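Local coordinates for DUF115 domain-containing protein (Magnetospirillum magneticum AMB-1, PDB 5MU5) that is a Maf-family glycosyltransferase involved in the formation of bacterial flagella, probably by attaching sugars to flagellin, at residues L271-F276 against P515-K520; I288-A293 against L504-L509; V393-T398 against L470-A475; R482-A487 against I498-P503. All blocks are in the same frame, centred on the assembly; numbering follows the deposited sequence.

All four contacts lie on one side of the chain's centre, in the part of the fold built on a mostly parallel sheet, part of whose sequence belongs to the MptE-like family. Contacts 1 and 2 have centres about 17 Å apart and share a hydrophobic seam: Phe276 CD2 is 4.1 Å from Ile291 CG2, and Phe276 CZ is 4.1 Å from Leu509 CD1. Contacts 3 and 4, about 13 Å apart between centres, meet where Arg473 O lies 4.0 Å from Ile498 CG2. The chain runs directly from 498-503 into 504-509, linking contact 4 to contact 2. No ligand marks an active site among these residues.

Contact 1. Residues L271-F276 against P515-K520; sequences LHTPVF and PDMKAK
Thr273 meets the backbone of Met517 and Lys518 where the chain leading into strand 275-278 passes the first turns of helix 515-528. This strand belongs to the mostly parallel sheet of an alpha/beta domain, between strands 299-303 and 408-412, so the contact sets a late helix against the entrance to an inner strand.

The polar side of the contact is the Thr273 hydroxyl. OG1 lies 3.1 Å from Met517 O, but its hydrogen bond goes to the carboxylate of Asp521, one turn further along the same helix. With chi1 at -56°, OG1 sits beside the threonine's own backbone N and CG2 lies anti to that N, which sends the hydroxyl to the helix together with the methyl. The methylene CG of Met517 rests in van der Waals contact with the hydroxyl oxygen, 3.5 Å from Thr273 OG1. Were Thr273 an alanine, Asp521 would probably lose this partner and a gap would open beside Lys518 CA and CB.

The apolar contact is made by the methyl: Thr273 CG2 packs 3.8 Å from Lys518 CA. Threonine suits this place because one branch is a hydroxyl that can bond and the other a methyl that packs. Lys518 lends only its root here: its chain runs fully extended away from the threonine, carrying NZ to a salt bridge with Asp318 and a hydrogen bond to Gln295 O. Methionine is long enough to lie beside His272; with the chain extended as far as the sulfur, Met517 sets SD 4.0 Å from His272 C.

Contact 2. Residues I288-A293 against L504-L509; sequences IEVIKA and LSSQSL
Ser506 meets Val290 with its carbonyl oxygen and Asp287 with its hydroxyl, two points on one helix. Both valine methyls lie against Ser506 O in van der Waals contact, CG1 and CG2 each 3.5 Å away, while Leu509 N gives the same oxygen a weak 3.4 Å hydrogen bond within the loop. Val290 projects from helix 284-294, which follows strand 275-278 of the mostly parallel alpha/beta sheet; the loop comes after strand 502-503 at the sheet's margin. Val290 CG1 is anti to the backbone N (chi1 174°), which lets the two methyls straddle the oxygen.

The methyls then diverge. CG2 passes 3.9 Å from Ser506 OG, while CG1 reaches Leu509 CD2 at 4.2 Å, the valine and leucine running alongside each other and pointing opposite ways. Leucine fits this second place because its neighbours include the aromatic side chains of Phe276, Tyr410 and Phe412. The loop itself is a tight turn, closed by a 2.8 Å backbone bond from Ser508 N to Ser505 O.

Serine suits position 506 for its short hydroxyl, which hydrogen-bonds Asp287 near the start of the valine's own helix. No hydrogen bond joins the two six-residue segments themselves. The contact therefore depends on van der Waals fit around Val290, and the directional tie between Ser506 and Asp287 probably determines how the turn lies against the helix.

Contact 3. Residues V393-T398 against L470-A475; sequences VTNTGT and LWTRDA
Asn395 and Thr472 join helix 393-404 to helix 467-482, two helices of the alpha/beta domain, through a buried amide. In Asn395, chi1 (-61°) sets CG beside the backbone N and carries it across toward helix 467-482, while chi2 (109°) turns the two ends of the amide to different tasks. ND2 donates to Thr472 O at 3.1 Å in a nearly straight bond of 161°; it meets a lone pair in the carbonyl plane, and the acceptor lies in the plane of the amide as well. OD1 turns back to accept a hydrogen bond from the backbone N of Thr392, just before the helix. With both ends bonded, the amide is probably held against flipping. Asparagine suits the place because it is short and combines donor and acceptor.

Thr472 has a matching conformation. Its hydroxyl, beside the backbone N, bonds Ile468 O one turn earlier and also Thr392 OG1, so Thr392 is shared by both side chains. The methyl of Thr472, CG2, instead faces the amide, 3.5 Å from Asn395 OD1. Ala475, one turn on, is small enough to let the amide come close: its CB lies 3.3 Å from Asn395 ND2.

Contact 4. Residues R482-A487 against I498-P503; sequences RYRPAA and IENTRP
The guanidinium of Arg484 stands almost at right angles to the amide of Asn500, their planes 79° apart, and touches it at an edge. NH1 donates to Asn500 OD1 at 3.2 Å with an N-H...O angle of 149°. Relative to the amide, the donor lies in the carbonyl plane on a lone pair of OD1; relative to the guanidinium, the oxygen is tilted somewhat out of plane. Arg484 CD itself passes 3.6 Å from Asn500 OD1, and the bend at chi3 (57°) beyond it brings NH1 round to the same oxygen, so methylene and charged head both border it. Arginine suits this exposed loop, which follows helix 467-482, because its long chain can bridge to the next turn while the head remains at the surface.

Asn500 sits at the third position of a type II beta turn, Ile498 to Thr501, with the positive phi that asparagine tolerates well. The turn leads into strand 502-503, which lies parallel to strand 488-491 at the margin of the large sheet. The other end of the amide faces helix 467-482, where ND2 bonds Gly477 O. With an alanine here, Arg484 would probably be freer to swing into solvent and Gly477 O would be likely to lose this donor.

A water bridges the two backbones. It donates to Asn500 O at 2.7 Å and, weakly, to Ala487 O at 3.5 Å. On the arginine head, Arg484 NH2 is 5.7 Å from Arg502 NH1, a like charge not in contact.

Contact 1. Residues L271-F276 against P515-K520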
loop_
_atom_site.group_PDB
_atom_site.type_symbol
_atom_site.label_atom_id
_atom_site.label_comp_id
_atom_site.label_asym_id
_atom_site.label_seq_id
_atom_site.Cartn_x
_atom_site.Cartn_y
_atom_site.Cartn_z
ATOM N N LEU A 271 -25.539 12.047 -15.095
ATOM C CA LEU A 271 -26.624 11.333 -15.730
ATOM C C LEU A 271 -27.683 11.208 -14.658
ATOM O O LEU A 271 -27.369 10.958 -13.496
ATOM C CB LEU A 271 -26.142 9.958 -16.190
ATOM C CG LEU A 271 -24.919 10.024 -17.111
ATOM C CD1 LEU A 271 -24.357 8.636 -17.368
ATOM C CD2 LEU A 271 -25.268 10.722 -18.421
ATOM N N HIS A 272 -28.932 11.401 -15.034
ATOM C CA HIS A 272 -30.025 11.330 -14.079
ATOM C C HIS A 272 -30.709 9.964 -13.949
ATOM O O HIS A 272 -31.482 9.776 -13.038
ATOM C CB HIS A 272 -31.048 12.419 -14.380
ATOM C CG HIS A 272 -30.510 13.800 -14.174
ATOM N ND1 HIS A 272 -30.224 14.652 -15.219
ATOM C CD2 HIS A 272 -30.171 14.463 -13.042
ATOM C CE1 HIS A 272 -29.739 15.785 -14.741
ATOM N NE2 HIS A 272 -29.696 15.696 -13.422
ATOM N N THR A 273 -30.441 9.018 -14.830
ATOM C CA THR A 273 -31.003 7.685 -14.656
ATOM C C THR A 273 -30.370 7.065 -13.409
ATOM O O THR A 273 -29.156 7.132 -13.229
ATOM C CB THR A 273 -30.703 6.761 -15.851
ATOM O OG1 THR A 273 -31.175 7.372 -17.044
ATOM C CG2 THR A 273 -31.407 5.425 -15.704
ATOM N N PRO A 274 -31.189 6.474 -12.537
ATOM C CA PRO A 274 -30.570 5.841 -11.385
ATOM C C PRO A 274 -29.850 4.567 -11.771
ATOM O O PRO A 274 -30.157 3.963 -12.780
ATOM C CB PRO A 274 -31.743 5.535 -10.444
ATOM C CG PRO A 274 -32.972 5.762 -11.219
ATOM C CD PRO A 274 -32.646 6.341 -12.557
ATOM N N VAL A 275 -28.899 4.171 -10.952
ATOM C CA VAL A 275 -28.176 2.942 -11.162
ATOM C C VAL A 275 -28.357 2.026 -9.945
ATOM O O VAL A 275 -28.358 2.478 -8.794
ATOM C CB VAL A 275 -26.685 3.222 -11.476
ATOM C CG1 VAL A 275 -25.945 3.699 -10.243
ATOM C CG2 VAL A 275 -26.026 1.965 -12.013
ATOM N N PHE A 276 -28.563 0.741 -10.232
ATOM C CA PHE A 276 -28.642 -0.294 -9.226
ATOM C C PHE A 276 -27.349 -1.067 -9.254
ATOM O O PHE A 276 -27.026 -1.679 -10.277
ATOM C CB PHE A 276 -29.768 -1.282 -9.488
ATOM C CG PHE A 276 -31.132 -0.706 -9.375
ATOM C CD1 PHE A 276 -31.353 0.583 -8.876
ATOM C CD2 PHE A 276 -32.207 -1.471 -9.734
ATOM C CE1 PHE A 276 -32.623 1.072 -8.758
ATOM C CE2 PHE A 276 -33.485 -0.976 -9.620
ATOM C CZ PHE A 276 -33.696 0.288 -9.139
ATOM N N PRO A 515 -38.029 4.615 -19.178
ATOM C CA PRO A 515 -37.180 3.844 -20.097
ATOM C C PRO A 515 -36.450 4.720 -21.119
ATOM O O PRO A 515 -35.328 4.401 -21.482
ATOM C CB PRO A 515 -38.163 2.903 -20.798
ATOM C CG PRO A 515 -39.336 2.818 -19.887
ATOM C CD PRO A 515 -39.415 4.121 -19.150
ATOM N N ASP A 516 -37.080 5.801 -21.576
ATOM C CA ASP A 516 -36.432 6.742 -22.520
ATOM C C ASP A 516 -35.206 7.411 -21.915
ATOM O O ASP A 516 -34.171 7.536 -22.580
ATOM C CB ASP A 516 -37.416 7.825 -23.001
ATOM C CG ASP A 516 -38.421 7.299 -24.036
ATOM O OD1 ASP A 516 -38.462 6.068 -24.232
ATOM O OD2 ASP A 516 -39.164 8.114 -24.657
ATOM N N MET A 517 -35.330 7.843 -20.656
ATOM C CA MET A 517 -34.233 8.470 -19.935
ATOM C C MET A 517 -33.057 7.488 -19.831
ATOM O O MET A 517 -31.887 7.860 -20.061
ATOM C CB MET A 517 -34.699 8.906 -18.540
ATOM C CG MET A 517 -33.665 9.722 -17.752
ATOM S SD MET A 517 -34.149 10.133 -16.047
ATOM C CE MET A 517 -35.681 11.049 -16.341
ATOM N N LYS A 518 -33.380 6.235 -19.506
ATOM C CA LYS A 518 -32.392 5.164 -19.416
ATOM C C LYS A 518 -31.670 4.988 -20.745
ATOM O O LYS A 518 -30.438 4.925 -20.768
ATOM C CB LYS A 518 -33.038 3.832 -19.016
ATOM C CG LYS A 518 -32.027 2.701 -18.897
ATOM C CD LYS A 518 -32.650 1.360 -18.549
ATOM C CE LYS A 518 -31.528 0.353 -18.446
ATOM N NZ LYS A 518 -32.010 -1.002 -18.109
ATOM N N ALA A 519 -32.431 4.898 -21.839
ATOM C CA ALA A 519 -31.850 4.740 -23.179
ATOM C C ALA A 519 -30.972 5.921 -23.543
ATOM O O ALA A 519 -29.927 5.751 -24.164
ATOM C CB ALA A 519 -32.932 4.564 -24.226
ATOM N N LYS A 520 -31.407 7.116 -23.159
ATOM C CA LYS A 520 -30.621 8.325 -23.394
ATOM C C LYS A 520 -29.292 8.211 -22.656
ATOM O O LYS A 520 -28.222 8.342 -23.243
ATOM C CB LYS A 520 -31.390 9.561 -22.927
ATOM C CG LYS A 520 -30.706 10.882 -23.215
ATOM C CD LYS A 520 -31.554 12.042 -22.716
ATOM C CE LYS A 520 -30.870 13.397 -22.915
ATOM N NZ LYS A 520 -30.832 13.863 -24.335
#

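Contact 2. Residues I288-A293 against L504-L509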
loop_
_atom_site.group_PDB
_atom_site.type_symbol
_atom_site.label_atom_id
_atom_site.label_comp_id
_atom_site.label_asym_id
_atom_site.label_seq_id
_atom_site.Cartn_x
_atom_site.Cartn_y
_atom_site.Cartn_z
ATOM N N ILE A 288 -35.344 -8.681 -4.879
ATOM C CA ILE A 288 -35.361 -9.152 -6.261
ATOM C C ILE A 288 -36.552 -8.639 -7.038
ATOM O O ILE A 288 -36.386 -8.209 -8.184
ATOM C CB ILE A 288 -35.309 -10.700 -6.349
ATOM C CG1 ILE A 288 -33.883 -11.179 -6.105
ATOM C CG2 ILE A 288 -35.734 -11.215 -7.721
ATOM C CD1 ILE A 288 -32.895 -10.776 -7.188
ATOM N N GLU A 289 -37.739 -8.660 -6.436
ATOM C CA GLU A 289 -38.927 -8.215 -7.165
ATOM C C GLU A 289 -38.886 -6.730 -7.499
ATOM O O GLU A 289 -39.334 -6.332 -8.562
ATOM C CB GLU A 289 -40.237 -8.592 -6.446
ATOM C CG GLU A 289 -40.545 -10.098 -6.458
ATOM C CD GLU A 289 -40.439 -10.753 -7.853
ATOM O OE1 GLU A 289 -40.922 -10.168 -8.860
ATOM O OE2 GLU A 289 -39.867 -11.868 -7.954
ATOM N N VAL A 290 -38.324 -5.919 -6.609
ATOM C CA VAL A 290 -38.238 -4.484 -6.843
ATOM C C VAL A 290 -37.228 -4.183 -7.949
ATOM O O VAL A 290 -37.440 -3.313 -8.781
ATOM C CB VAL A 290 -37.888 -3.728 -5.544
ATOM C CG1 VAL A 290 -37.652 -2.246 -5.803
ATOM C CG2 VAL A 290 -39.018 -3.896 -4.546
ATOM N N ILE A 291 -36.124 -4.906 -7.952
ATOM C CA ILE A 291 -35.122 -4.717 -8.983
ATOM C C ILE A 291 -35.746 -5.086 -10.329
ATOM O O ILE A 291 -35.562 -4.392 -11.328
ATOM C CB ILE A 291 -33.889 -5.606 -8.743
ATOM C CG1 ILE A 291 -33.184 -5.206 -7.446
ATOM C CG2 ILE A 291 -32.905 -5.479 -9.896
ATOM C CD1 ILE A 291 -32.106 -6.173 -7.006
ATOM N N LYS A 292 -36.491 -6.182 -10.341
ATOM C CA LYS A 292 -37.128 -6.676 -11.561
ATOM C C LYS A 292 -38.150 -5.696 -12.103
ATOM O O LYS A 292 -38.153 -5.405 -13.289
ATOM C CB LYS A 292 -37.785 -8.022 -11.314
ATOM C CG LYS A 292 -38.224 -8.709 -12.582
ATOM C CD LYS A 292 -38.460 -10.192 -12.368
ATOM C CE LYS A 292 -38.715 -10.844 -13.720
ATOM N NZ LYS A 292 -39.075 -12.277 -13.576
ATOM N N ALA A 293 -38.975 -5.161 -11.210
ATOM C CA ALA A 293 -40.020 -4.203 -11.574
ATOM C C ALA A 293 -39.466 -2.860 -12.035
ATOM O O ALA A 293 -40.177 -2.095 -12.667
ATOM C CB ALA A 293 -40.960 -3.987 -10.396
ATOM N N LEU A 504 -32.454 2.481 3.046
ATOM C CA LEU A 504 -33.723 2.584 2.349
ATOM C C LEU A 504 -34.229 1.186 2.123
ATOM O O LEU A 504 -33.551 0.382 1.518
ATOM C CB LEU A 504 -33.550 3.256 0.985
ATOM C CG LEU A 504 -34.835 3.391 0.156
ATOM C CD1 LEU A 504 -35.770 4.420 0.771
ATOM C CD2 LEU A 504 -34.546 3.793 -1.273
ATOM N N SER A 505 -35.411 0.899 2.643
ATOM C CA SER A 505 -36.101 -0.347 2.378
ATOM C C SER A 505 -36.480 -0.329 0.903
ATOM O O SER A 505 -36.954 0.689 0.400
ATOM C CB SER A 505 -37.343 -0.425 3.253
ATOM O OG SER A 505 -38.228 -1.396 2.769
ATOM N N SER A 506 -36.252 -1.434 0.203
ATOM C CA SER A 506 -36.567 -1.505 -1.222
ATOM C C SER A 506 -38.078 -1.327 -1.495
ATOM O O SER A 506 -38.458 -0.987 -2.611
ATOM C CB SER A 506 -36.030 -2.798 -1.852
ATOM O OG SER A 506 -36.708 -3.918 -1.347
ATOM N N GLN A 507 -38.921 -1.532 -0.479
ATOM C CA GLN A 507 -40.342 -1.232 -0.605
ATOM C C GLN A 507 -40.619 0.273 -0.656
ATOM O O GLN A 507 -41.666 0.681 -1.102
ATOM C CB GLN A 507 -41.131 -1.826 0.549
ATOM C CG GLN A 507 -41.055 -3.330 0.651
ATOM C CD GLN A 507 -42.091 -3.851 1.626
ATOM O OE1 GLN A 507 -43.291 -3.756 1.366
ATOM N NE2 GLN A 507 -41.644 -4.395 2.751
ATOM N N SER A 508 -39.701 1.099 -0.178
ATOM C CA SER A 508 -39.895 2.554 -0.210
ATOM C C SER A 508 -39.280 3.190 -1.438
ATOM O O SER A 508 -39.443 4.384 -1.640
ATOM C CB SER A 508 -39.273 3.212 1.019
ATOM O OG SER A 508 -39.936 2.802 2.197
ATOM N N LEU A 509 -38.577 2.404 -2.246
ATOM C CA LEU A 509 -37.920 2.926 -3.433
ATOM C C LEU A 509 -38.934 3.401 -4.463
ATOM O O LEU A 509 -39.799 2.640 -4.846
ATOM C CB LEU A 509 -37.030 1.840 -4.032
ATOM C CG LEU A 509 -36.270 2.113 -5.326
ATOM C CD1 LEU A 509 -34.982 1.297 -5.361
ATOM C CD2 LEU A 509 -37.117 1.818 -6.554
#

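Contact 3. Residues V393-T398 against L470-A475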
loop_
_atom_site.group_PDB
_atom_site.type_symbol
_atom_site.label_atom_id
_atom_site.label_comp_id
_atom_site.label_asym_id
_atom_site.label_seq_id
_atom_site.Cartn_x
_atom_site.Cartn_y
_atom_site.Cartn_z
ATOM N N VAL A 393 -15.080 -6.400 -6.166
ATOM C CA VAL A 393 -15.759 -6.042 -7.409
ATOM C C VAL A 393 -16.938 -5.089 -7.186
ATOM O O VAL A 393 -17.326 -4.339 -8.085
ATOM C CB VAL A 393 -16.154 -7.312 -8.207
ATOM C CG1 VAL A 393 -17.181 -8.156 -7.449
ATOM C CG2 VAL A 393 -16.646 -6.949 -9.610
ATOM N N THR A 394 -17.464 -5.089 -5.973
ATOM C CA THR A 394 -18.499 -4.136 -5.578
ATOM C C THR A 394 -17.969 -2.705 -5.557
ATOM O O THR A 394 -18.716 -1.760 -5.850
ATOM C CB THR A 394 -19.075 -4.514 -4.200
ATOM O OG1 THR A 394 -19.885 -5.690 -4.364
ATOM C CG2 THR A 394 -19.942 -3.451 -3.690
ATOM N N ASN A 395 -16.690 -2.559 -5.193
ATOM C CA ASN A 395 -16.003 -1.268 -5.240
ATOM C C ASN A 395 -15.855 -0.844 -6.683
ATOM O O ASN A 395 -16.027 0.324 -7.004
ATOM C CB ASN A 395 -14.597 -1.358 -4.625
ATOM C CG ASN A 395 -14.629 -1.776 -3.173
ATOM O OD1 ASN A 395 -14.236 -2.911 -2.796
ATOM N ND2 ASN A 395 -15.158 -0.890 -2.348
ATOM N N THR A 396 -15.515 -1.806 -7.544
ATOM C CA THR A 396 -15.299 -1.545 -8.971
ATOM C C THR A 396 -16.558 -1.013 -9.611
ATOM O O THR A 396 -16.513 -0.040 -10.345
ATOM C CB THR A 396 -14.882 -2.825 -9.727
ATOM O OG1 THR A 396 -13.851 -3.512 -8.997
ATOM C CG2 THR A 396 -14.404 -2.479 -11.125
ATOM N N GLY A 397 -17.689 -1.647 -9.321
ATOM C CA GLY A 397 -18.967 -1.201 -9.878
ATOM C C GLY A 397 -19.386 0.168 -9.365
ATOM O O GLY A 397 -19.874 0.995 -10.109
ATOM N N THR A 398 -19.190 0.420 -8.086
ATOM C CA THR A 398 -19.561 1.703 -7.520
ATOM C C THR A 398 -18.714 2.817 -8.095
ATOM O O THR A 398 -19.236 3.859 -8.487
ATOM C CB THR A 398 -19.399 1.664 -6.014
ATOM O OG1 THR A 398 -20.236 0.619 -5.506
ATOM C CG2 THR A 398 -19.782 2.996 -5.400
ATOM N N LEU A 470 -14.728 -4.949 5.760
ATOM C CA LEU A 470 -14.637 -3.607 6.314
ATOM C C LEU A 470 -13.832 -2.710 5.369
ATOM O O LEU A 470 -14.166 -1.538 5.216
ATOM C CB LEU A 470 -14.020 -3.621 7.712
ATOM C CG LEU A 470 -14.720 -4.562 8.716
ATOM C CD1 LEU A 470 -13.847 -4.757 9.941
ATOM C CD2 LEU A 470 -16.082 -4.066 9.122
ATOM N N TRP A 471 -12.793 -3.260 4.738
ATOM C CA TRP A 471 -12.005 -2.508 3.745
ATOM C C TRP A 471 -12.885 -2.181 2.562
ATOM O O TRP A 471 -12.864 -1.075 2.052
ATOM C CB TRP A 471 -10.795 -3.288 3.230
ATOM C CG TRP A 471 -9.796 -3.701 4.284
ATOM C CD1 TRP A 471 -9.588 -3.121 5.502
ATOM C CD2 TRP A 471 -8.819 -4.748 4.168
ATOM N NE1 TRP A 471 -8.589 -3.773 6.164
ATOM C CE2 TRP A 471 -8.085 -4.765 5.367
ATOM C CE3 TRP A 471 -8.498 -5.668 3.162
ATOM C CZ2 TRP A 471 -7.050 -5.681 5.605
ATOM C CZ3 TRP A 471 -7.466 -6.592 3.398
ATOM C CH2 TRP A 471 -6.761 -6.590 4.616
ATOM N N THR A 472 -13.684 -3.155 2.145
ATOM C CA THR A 472 -14.608 -2.951 1.062
ATOM C C THR A 472 -15.580 -1.870 1.446
ATOM O O THR A 472 -15.811 -0.953 0.667
ATOM C CB THR A 472 -15.350 -4.246 0.725
ATOM O OG1 THR A 472 -14.414 -5.203 0.233
ATOM C CG2 THR A 472 -16.423 -4.001 -0.346
ATOM N N ARG A 473 -16.155 -1.972 2.649
ATOM C CA ARG A 473 -17.070 -0.948 3.157
ATOM C C ARG A 473 -16.445 0.432 3.207
ATOM O O ARG A 473 -17.083 1.430 2.841
ATOM C CB ARG A 473 -17.529 -1.318 4.555
ATOM C CG ARG A 473 -18.434 -0.293 5.220
ATOM C CD ARG A 473 -18.462 -0.539 6.718
ATOM N NE ARG A 473 -17.194 -0.166 7.302
ATOM C CZ ARG A 473 -16.853 -0.370 8.569
ATOM N NH1 ARG A 473 -17.708 -0.945 9.410
ATOM N NH2 ARG A 473 -15.647 0.005 8.984
ATOM N N ASP A 474 -15.212 0.519 3.715
ATOM C CA ASP A 474 -14.542 1.815 3.789
ATOM C C ASP A 474 -14.260 2.381 2.387
ATOM O O ASP A 474 -14.344 3.596 2.186
ATOM C CB ASP A 474 -13.243 1.743 4.627
ATOM C CG ASP A 474 -13.506 1.494 6.146
ATOM O OD1 ASP A 474 -14.666 1.275 6.587
ATOM O OD2 ASP A 474 -12.525 1.510 6.917
ATOM N N ALA A 475 -13.938 1.523 1.411
ATOM C CA ALA A 475 -13.633 2.037 0.055
ATOM C C ALA A 475 -14.908 2.571 -0.624
ATOM O O ALA A 475 -14.871 3.582 -1.334
ATOM C CB ALA A 475 -12.931 0.992 -0.798
#

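Contact 4. Residues R482-A487 against I498-P503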
loop_
_atom_site.group_PDB
_atom_site.type_symbol
_atom_site.label_atom_id
_atom_site.label_comp_id
_atom_site.label_asym_id
_atom_site.label_seq_id
_atom_site.Cartn_x
_atom_site.Cartn_y
_atom_site.Cartn_z
ATOM N N ARG A 482 -16.447 11.316 -2.194
ATOM C CA ARG A 482 -15.792 12.232 -3.134
ATOM C C ARG A 482 -16.724 12.844 -4.202
ATOM O O ARG A 482 -16.351 13.809 -4.853
ATOM C CB ARG A 482 -14.607 11.547 -3.794
ATOM C CG ARG A 482 -13.514 11.193 -2.793
ATOM C CD ARG A 482 -12.368 10.424 -3.428
ATOM N NE ARG A 482 -11.724 11.235 -4.457
ATOM C CZ ARG A 482 -10.862 10.782 -5.367
ATOM N NH1 ARG A 482 -10.516 9.495 -5.401
ATOM N NH2 ARG A 482 -10.348 11.630 -6.259
ATOM N N TYR A 483 -17.939 12.317 -4.363
ATOM C CA TYR A 483 -18.886 12.856 -5.341
ATOM C C TYR A 483 -20.091 13.519 -4.706
ATOM O O TYR A 483 -21.067 13.836 -5.387
ATOM C CB TYR A 483 -19.356 11.728 -6.272
ATOM C CG TYR A 483 -18.309 11.206 -7.242
ATOM C CD1 TYR A 483 -17.405 10.230 -6.858
ATOM C CD2 TYR A 483 -18.233 11.690 -8.530
ATOM C CE1 TYR A 483 -16.449 9.739 -7.741
ATOM C CE2 TYR A 483 -17.307 11.199 -9.434
ATOM C CZ TYR A 483 -16.419 10.228 -9.036
ATOM O OH TYR A 483 -15.502 9.749 -9.919
ATOM N N ARG A 484 -20.071 13.688 -3.392
ATOM C CA ARG A 484 -21.150 14.420 -2.729
ATOM C C ARG A 484 -20.865 15.906 -2.888
ATOM O O ARG A 484 -19.718 16.282 -3.085
ATOM C CB ARG A 484 -21.293 13.980 -1.269
ATOM C CG ARG A 484 -21.826 12.555 -1.185
ATOM C CD ARG A 484 -22.275 12.184 0.204
ATOM N NE ARG A 484 -23.288 13.112 0.694
ATOM C CZ ARG A 484 -23.745 13.140 1.944
ATOM N NH1 ARG A 484 -23.300 12.278 2.857
ATOM N NH2 ARG A 484 -24.663 14.036 2.281
ATOM N N PRO A 485 -21.903 16.753 -2.878
ATOM C CA PRO A 485 -23.313 16.455 -2.671
ATOM C C PRO A 485 -24.097 16.051 -3.925
ATOM O O PRO A 485 -25.279 15.774 -3.816
ATOM C CB PRO A 485 -23.841 17.787 -2.150
ATOM C CG PRO A 485 -23.041 18.800 -2.926
ATOM C CD PRO A 485 -21.718 18.166 -3.266
ATOM N N ALA A 486 -23.476 16.028 -5.099
ATOM C CA ALA A 486 -24.177 15.557 -6.319
ATOM C C ALA A 486 -24.630 14.090 -6.187
ATOM O O ALA A 486 -25.761 13.755 -6.536
ATOM C CB ALA A 486 -23.300 15.724 -7.551
ATOM N N ALA A 487 -23.750 13.227 -5.678
ATOM C CA ALA A 487 -24.089 11.820 -5.417
ATOM C C ALA A 487 -25.143 11.664 -4.327
ATOM O O ALA A 487 -25.030 12.241 -3.249
ATOM C CB ALA A 487 -22.848 11.055 -5.007
ATOM N N ILE A 498 -22.926 1.668 5.528
ATOM C CA ILE A 498 -21.877 2.236 4.704
ATOM C C ILE A 498 -21.983 3.769 4.788
ATOM O O ILE A 498 -23.061 4.332 4.594
ATOM C CB ILE A 498 -22.025 1.767 3.252
ATOM C CG1 ILE A 498 -22.039 0.229 3.200
ATOM C CG2 ILE A 498 -20.916 2.332 2.393
ATOM C CD1 ILE A 498 -22.490 -0.345 1.872
ATOM N N GLU A 499 -20.884 4.432 5.120
ATOM C CA GLU A 499 -20.844 5.898 5.140
ATOM C C GLU A 499 -21.263 6.483 3.797
ATOM O O GLU A 499 -21.008 5.900 2.740
ATOM C CB GLU A 499 -19.416 6.423 5.387
ATOM C CG GLU A 499 -18.859 6.197 6.766
ATOM C CD GLU A 499 -17.434 6.730 6.909
ATOM O OE1 GLU A 499 -17.207 7.943 6.692
ATOM O OE2 GLU A 499 -16.531 5.941 7.258
ATOM N N ASN A 500 -21.837 7.677 3.862
ATOM C CA ASN A 500 -22.300 8.415 2.710
ATOM C C ASN A 500 -23.432 7.751 1.936
ATOM O O ASN A 500 -23.610 8.023 0.752
ATOM C CB ASN A 500 -21.120 8.739 1.817
ATOM C CG ASN A 500 -20.148 9.656 2.494
ATOM O OD1 ASN A 500 -20.544 10.688 2.963
ATOM N ND2 ASN A 500 -18.886 9.295 2.531
ATOM N N THR A 501 -24.200 6.903 2.614
ATOM C CA THR A 501 -25.364 6.243 2.020
ATOM C C THR A 501 -26.512 6.419 2.972
ATOM O O THR A 501 -26.284 6.592 4.154
ATOM C CB THR A 501 -25.169 4.708 1.839
ATOM O OG1 THR A 501 -25.096 4.074 3.122
ATOM C CG2 THR A 501 -23.936 4.402 1.067
ATOM N N ARG A 502 -27.743 6.381 2.478
ATOM C CA ARG A 502 -28.905 6.435 3.362
ATOM C C ARG A 502 -29.598 5.083 3.318
ATOM O O ARG A 502 -29.831 4.543 2.263
ATOM C CB ARG A 502 -29.886 7.541 2.968
ATOM C CG ARG A 502 -29.723 8.846 3.734
ATOM C CD ARG A 502 -31.017 9.669 3.756
ATOM N NE ARG A 502 -31.449 10.054 2.410
ATOM C CZ ARG A 502 -30.929 11.055 1.692
ATOM N NH1 ARG A 502 -29.938 11.796 2.180
ATOM N NH2 ARG A 502 -31.395 11.315 0.468
ATOM N N PRO A 503 -29.905 4.513 4.474
ATOM C CA PRO A 503 -30.662 3.270 4.479
ATOM C C PRO A 503 -31.992 3.467 3.781
ATOM O O PRO A 503 -32.597 4.505 3.928
ATOM C CB PRO A 503 -30.912 3.028 5.972
ATOM C CG PRO A 503 -29.776 3.714 6.650
ATOM C CD PRO A 503 -29.484 4.922 5.824
HETATM O O HOH W 1 -24.974 9.867 -0.711
#